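Local coordinates for protein probable exosome complex exonuclease 1 (Archaeoglobus fulgidus, PDB 3M7N) that probably degrades RNA from its 3' end as the catalytic Rrp41 subunit of the archaeal exosome, and probably also synthesises heteromeric RNA tails, at residues I29-S34 / R234-R239; V52-F57 / S145-D150. The protein carries 1 engineered substitution. One frame throughout, in Å; residues are numbered along the deposited sequence.

From the N terminus the chain first lays down strand 29-33, an outermost strand of the mixed sheet, then strand 41-47 and the more central strand 50-60. Contact 2 closes the inner loop when helix 136-150 returns to pack its last turns (145-150) on residues 52-57. The chain then builds the antiparallel sheet containing 158-167 before the long C-terminal helix 212-248 comes back to 29-34, closing contact 1, so contact 2 is nested inside it. The two contacts adjoin: side chains of contact 1 pack against helix 136-150, and Ser34 makes a weak hydrogen bond to Asp150. Together they tie both helices to one sheet.

Contact 1: residues I29-S34 / R234-R239; sequences IKIEAS and REAILR
Arg239 on the C-terminal helix reaches back to the backbone carbonyl of Ile31 at the sheet edge. Its CB sits 3.6 Å from Ala236 O, one helical turn earlier. The chain turns twice, at chi2 (142°) and again at chi3 (45°), and CD passes 3.9 Å from Glu235 O. These bends lay the guanidinium flat over Ala236, whose CA lies 3.7 Å above the plane, over its centre. At the tip, NH2 donates to Ile31 O at 2.7 Å, while CZ and NH1 stand further off that oxygen. The N-H...O angle of 136° makes the bond bent, although NH2 approaches nearly along the C=O axis, and the oxygen stands slightly out of the guanidinium plane. Arginine suits this place because its length spans a helical turn and still leaves a donor for the strand.

Lys30, Glu32 and Ser34 pair through their backbones with strand 41-47, whereas Ile31 O faces the helix. Ala33 N is served by a water that accepts from it (2.9 Å) and donates to Ala236 O (2.7 Å), bridging strand and helix.

Below these polar links the packing is close. Ile31 CG2, set anti to the backbone N, rests 3.4 Å from Ala236 CB; a small alanine lets the helix come this near a beta-branched residue well suited to a strand. The methyl of Ala33 more loosely meets Ile237 CD1 at 4.4 Å. On the face of the strand turned away from the helix, Lys30 and Glu32 form a salt bridge.

Strand 29-33 thus runs beside helix 212-248 in the same general direction. Helix 136-150 completes the core: its Val146 touches Ile31, Ala33 and Ile237, while Met232 and Gln233 extend the cover over Ile31. Leu238 instead packs on an aromatic side chain of another protein chain.

Contact 2: residues V52-F57 / S145-D150; sequences VIAAVF and SVALVD
Val56 and Leu148 meet branch to branch, their side chains crossing at about a right angle. Val56 has CG1 anti to the backbone N (chi1 169°), which turns CG2 toward the helix; there it touches both Leu148 CD2 and Ala147 CB at 3.7 Å. CG1 also joins in, 3.9 Å from Leu148 CD2, so the leucine methyl lies against both prongs of the valine. Leu148 gets there with CG anti to its carbonyl carbon (chi1 -75°), a common leucine arrangement on a helix that swings the branched end down to the strand.

Ala147 points toward the strand, its methyl lying between Val56 CG2 and Ala54 CB, the latter at 4.0 Å. Two facing alanines leave little bulk between the backbones, and the Ala55 and Ala147 CA atoms come within 6.1 Å. Valine, beta-branched, suits the strand, while leucine, whose branch lies one carbon further out, reaches across to the valine methyls. No hydrogen bond crosses: cohesion is wholly apolar. Ala143 and Val127 also press on Ala54, and Ile125 and Met155 on Leu148.

The opposite side of the strand belongs to the assembly: there Ile53 and Ala55 pack on Leu88 of the exonuclease 2 subunit. Within the chain, helix 136-150 packed on the mixed sheet is consistent with the S5-like first domain of the RNase PH family.

Contact 1: residues I29-S34 / R234-R239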
loop_
_atom_site.group_PDB
_atom_site.type_symbol
_atom_site.label_atom_id
_atom_site.label_comp_id
_atom_site.label_asym_id
_atom_site.label_seq_id
_atom_site.Cartn_x
_atom_site.Cartn_y
_atom_site.Cartn_z
ATOM N N ILE E 29 -4.361 12.059 -39.485
ATOM C CA ILE E 29 -4.891 12.256 -38.158
ATOM C C ILE E 29 -6.410 12.196 -38.203
ATOM O O ILE E 29 -7.022 12.692 -39.146
ATOM C CB ILE E 29 -4.425 13.612 -37.612
ATOM C CG1 ILE E 29 -2.967 13.514 -37.175
ATOM C CG2 ILE E 29 -5.275 14.082 -36.458
ATOM C CD1 ILE E 29 -2.381 14.833 -36.747
ATOM N N LYS E 30 -7.005 11.555 -37.196
ATOM C CA LYS E 30 -8.452 11.544 -37.001
ATOM C C LYS E 30 -8.736 11.851 -35.531
ATOM O O LYS E 30 -8.082 11.296 -34.639
ATOM C CB LYS E 30 -9.037 10.180 -37.368
ATOM C CG LYS E 30 -10.558 10.137 -37.339
ATOM C CD LYS E 30 -11.115 8.731 -37.033
ATOM C CE LYS E 30 -12.564 8.802 -36.501
ATOM N NZ LYS E 30 -13.084 7.509 -35.953
ATOM N N ILE E 31 -9.691 12.738 -35.274
ATOM C CA ILE E 31 -10.038 13.122 -33.914
ATOM C C ILE E 31 -11.550 13.071 -33.740
ATOM O O ILE E 31 -12.285 13.708 -34.487
ATOM C CB ILE E 31 -9.607 14.570 -33.587
ATOM C CG1 ILE E 31 -8.130 14.790 -33.911
ATOM C CG2 ILE E 31 -9.911 14.918 -32.115
ATOM C CD1 ILE E 31 -7.610 16.136 -33.460
ATOM N N GLU E 32 -12.012 12.334 -32.735
ATOM C CA GLU E 32 -13.435 12.297 -32.423
ATOM C C GLU E 32 -13.719 12.470 -30.927
ATOM O O GLU E 32 -13.194 11.739 -30.087
ATOM C CB GLU E 32 -14.086 11.014 -32.969
ATOM C CG GLU E 32 -15.588 10.962 -32.698
ATOM C CD GLU E 32 -16.242 9.666 -33.150
ATOM O OE1 GLU E 32 -15.607 8.897 -33.914
ATOM O OE2 GLU E 32 -17.399 9.421 -32.731
ATOM N N ALA E 33 -14.567 13.437 -30.610
ATOM C CA ALA E 33 -14.959 13.714 -29.241
ATOM C C ALA E 33 -16.223 12.934 -28.825
ATOM O O ALA E 33 -16.998 12.517 -29.679
ATOM C CB ALA E 33 -15.168 15.215 -29.066
ATOM N N SER E 34 -16.415 12.749 -27.511
ATOM C CA SER E 34 -17.550 12.001 -26.938
ATOM C C SER E 34 -17.706 10.630 -27.544
ATOM O O SER E 34 -18.670 10.385 -28.258
ATOM C CB SER E 34 -18.877 12.741 -27.123
ATOM O OG SER E 34 -18.785 14.080 -26.676
ATOM N N ARG E 234 -10.019 21.709 -32.991
ATOM C CA ARG E 234 -11.093 22.690 -32.957
ATOM C C ARG E 234 -12.271 22.130 -33.743
ATOM O O ARG E 234 -13.403 22.186 -33.294
ATOM C CB ARG E 234 -10.620 24.012 -33.559
ATOM C CG ARG E 234 -11.625 25.138 -33.450
ATOM C CD ARG E 234 -11.211 26.352 -34.278
ATOM N NE ARG E 234 -12.401 26.980 -34.855
ATOM C CZ ARG E 234 -13.082 27.958 -34.263
ATOM N NH1 ARG E 234 -12.675 28.455 -33.080
ATOM N NH2 ARG E 234 -14.168 28.449 -34.859
ATOM N N GLU E 235 -11.982 21.558 -34.907
ATOM C CA GLU E 235 -13.014 20.969 -35.740
ATOM C C GLU E 235 -13.755 19.859 -34.995
ATOM O O GLU E 235 -14.995 19.806 -34.980
ATOM C CB GLU E 235 -12.395 20.407 -37.010
ATOM C CG GLU E 235 -13.108 20.827 -38.266
ATOM C CD GLU E 235 -12.782 22.256 -38.677
ATOM O OE1 GLU E 235 -13.615 23.167 -38.421
ATOM O OE2 GLU E 235 -11.692 22.461 -39.267
ATOM N N ALA E 236 -12.985 18.969 -34.377
ATOM C CA ALA E 236 -13.574 17.857 -33.633
ATOM C C ALA E 236 -14.522 18.343 -32.528
ATOM O O ALA E 236 -15.555 17.736 -32.279
ATOM C CB ALA E 236 -12.480 16.931 -33.078
ATOM N N ILE E 237 -14.172 19.456 -31.890
ATOM C CA ILE E 237 -15.001 20.031 -30.837
ATOM C C ILE E 237 -16.200 20.784 -31.425
ATOM O O ILE E 237 -17.289 20.802 -30.849
ATOM C CB ILE E 237 -14.165 20.953 -29.917
ATOM C CG1 ILE E 237 -13.197 20.125 -29.049
ATOM C CG2 ILE E 237 -15.059 21.794 -29.035
ATOM C CD1 ILE E 237 -13.903 19.302 -27.933
ATOM N N LEU E 238 -16.001 21.400 -32.585
ATOM C CA LEU E 238 -17.086 22.079 -33.270
ATOM C C LEU E 238 -18.197 21.053 -33.584
ATOM O O LEU E 238 -19.385 21.296 -33.368
ATOM C CB LEU E 238 -16.543 22.740 -34.541
ATOM C CG LEU E 238 -17.366 23.751 -35.359
ATOM C CD1 LEU E 238 -18.250 23.042 -36.357
ATOM C CD2 LEU E 238 -18.182 24.686 -34.484
ATOM N N ARG E 239 -17.791 19.895 -34.083
ATOM C CA ARG E 239 -18.734 18.834 -34.401
ATOM C C ARG E 239 -19.543 18.446 -33.169
ATOM O O ARG E 239 -20.765 18.343 -33.226
ATOM C CB ARG E 239 -17.990 17.628 -34.971
ATOM C CG ARG E 239 -18.087 17.530 -36.481
ATOM C CD ARG E 239 -16.794 17.057 -37.118
ATOM N NE ARG E 239 -16.224 15.925 -36.402
ATOM C CZ ARG E 239 -14.931 15.624 -36.406
ATOM N NH1 ARG E 239 -14.076 16.376 -37.091
ATOM N NH2 ARG E 239 -14.495 14.578 -35.720
HETATM O O HOH W 1 -16.149 15.152 -32.407
#

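Contact 2: residues V52-F57 / S145-D150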
loop_
_atom_site.group_PDB
_atom_site.type_symbol
_atom_site.label_atom_id
_atom_site.label_comp_id
_atom_site.label_asym_id
_atom_site.label_seq_id
_atom_site.Cartn_x
_atom_site.Cartn_y
_atom_site.Cartn_z
ATOM N N VAL E 52 -5.216 5.987 -29.921
ATOM C CA VAL E 52 -5.299 6.242 -28.500
ATOM C C VAL E 52 -6.693 6.667 -28.128
ATOM O O VAL E 52 -7.454 7.153 -28.966
ATOM C CB VAL E 52 -4.324 7.364 -28.068
ATOM C CG1 VAL E 52 -2.937 7.096 -28.610
ATOM C CG2 VAL E 52 -4.819 8.713 -28.538
ATOM N N ILE E 53 -7.023 6.479 -26.857
ATOM C CA ILE E 53 -8.289 6.955 -26.327
ATOM C C ILE E 53 -8.110 7.662 -24.970
ATOM O O ILE E 53 -7.315 7.246 -24.132
ATOM C CB ILE E 53 -9.360 5.817 -26.303
ATOM C CG1 ILE E 53 -10.713 6.384 -25.872
ATOM C CG2 ILE E 53 -8.915 4.648 -25.432
ATOM C CD1 ILE E 53 -11.886 5.565 -26.385
ATOM N N ALA E 54 -8.826 8.755 -24.768
ATOM C CA ALA E 54 -8.646 9.556 -23.570
ATOM C C ALA E 54 -9.972 9.719 -22.884
ATOM O O ALA E 54 -11.014 9.775 -23.537
ATOM C CB ALA E 54 -8.073 10.943 -23.911
ATOM N N ALA E 55 -9.919 9.846 -21.563
ATOM C CA ALA E 55 -11.117 9.938 -20.755
ATOM C C ALA E 55 -10.860 10.843 -19.566
ATOM O O ALA E 55 -9.793 10.797 -18.939
ATOM C CB ALA E 55 -11.550 8.537 -20.287
ATOM N N VAL E 56 -11.854 11.658 -19.256
ATOM C CA VAL E 56 -11.771 12.600 -18.164
ATOM C C VAL E 56 -12.921 12.427 -17.170
ATOM O O VAL E 56 -14.091 12.308 -17.550
ATOM C CB VAL E 56 -11.780 14.039 -18.701
ATOM C CG1 VAL E 56 -11.961 15.052 -17.559
ATOM C CG2 VAL E 56 -10.502 14.306 -19.488
ATOM N N PHE E 57 -12.575 12.436 -15.890
ATOM C CA PHE E 57 -13.561 12.375 -14.816
ATOM C C PHE E 57 -13.220 13.475 -13.841
ATOM O O PHE E 57 -12.104 13.511 -13.320
ATOM C CB PHE E 57 -13.487 11.031 -14.088
ATOM C CG PHE E 57 -13.652 9.841 -14.987
ATOM C CD1 PHE E 57 -12.570 9.330 -15.691
ATOM C CD2 PHE E 57 -14.883 9.225 -15.128
ATOM C CE1 PHE E 57 -12.712 8.213 -16.531
ATOM C CE2 PHE E 57 -15.037 8.108 -15.971
ATOM C CZ PHE E 57 -13.951 7.606 -16.673
ATOM N N SER E 145 -6.459 16.809 -24.359
ATOM C CA SER E 145 -6.943 18.197 -24.395
ATOM C C SER E 145 -8.331 18.260 -25.011
ATOM O O SER E 145 -9.179 19.048 -24.585
ATOM C CB SER E 145 -5.971 19.119 -25.161
ATOM O OG SER E 145 -6.281 20.509 -24.976
ATOM N N VAL E 146 -8.564 17.423 -26.021
ATOM C CA VAL E 146 -9.900 17.314 -26.607
ATOM C C VAL E 146 -10.878 16.816 -25.542
ATOM O O VAL E 146 -11.927 17.436 -25.322
ATOM C CB VAL E 146 -9.934 16.407 -27.872
ATOM C CG1 VAL E 146 -11.377 16.097 -28.282
ATOM C CG2 VAL E 146 -9.203 17.068 -29.011
ATOM N N ALA E 147 -10.505 15.730 -24.853
ATOM C CA ALA E 147 -11.349 15.169 -23.787
ATOM C C ALA E 147 -11.651 16.181 -22.680
ATOM O O ALA E 147 -12.782 16.270 -22.187
ATOM C CB ALA E 147 -10.739 13.890 -23.202
ATOM N N LEU E 148 -10.635 16.942 -22.291
ATOM C CA LEU E 148 -10.826 17.977 -21.283
ATOM C C LEU E 148 -11.854 18.993 -21.757
ATOM O O LEU E 148 -12.751 19.381 -20.998
ATOM C CB LEU E 148 -9.496 18.647 -20.920
ATOM C CG LEU E 148 -8.558 17.804 -20.030
ATOM C CD1 LEU E 148 -7.164 18.395 -19.941
ATOM C CD2 LEU E 148 -9.144 17.602 -18.630
ATOM N N VAL E 149 -11.757 19.405 -23.018
ATOM C CA VAL E 149 -12.694 20.402 -23.518
ATOM C C VAL E 149 -14.091 19.818 -23.605
ATOM O O VAL E 149 -15.067 20.476 -23.268
ATOM C CB VAL E 149 -12.264 20.992 -24.886
ATOM C CG1 VAL E 149 -13.349 21.904 -25.431
ATOM C CG2 VAL E 149 -10.959 21.761 -24.739
ATOM N N ASP E 150 -14.161 18.563 -24.039
ATOM C CA ASP E 150 -15.417 17.835 -24.142
ATOM C C ASP E 150 -16.108 17.751 -22.770
ATOM O O ASP E 150 -17.335 17.832 -22.674
ATOM C CB ASP E 150 -15.160 16.444 -24.732
ATOM C CG ASP E 150 -16.447 15.640 -24.962
ATOM O OD1 ASP E 150 -16.440 14.411 -24.721
ATOM O OD2 ASP E 150 -17.460 16.221 -25.398
#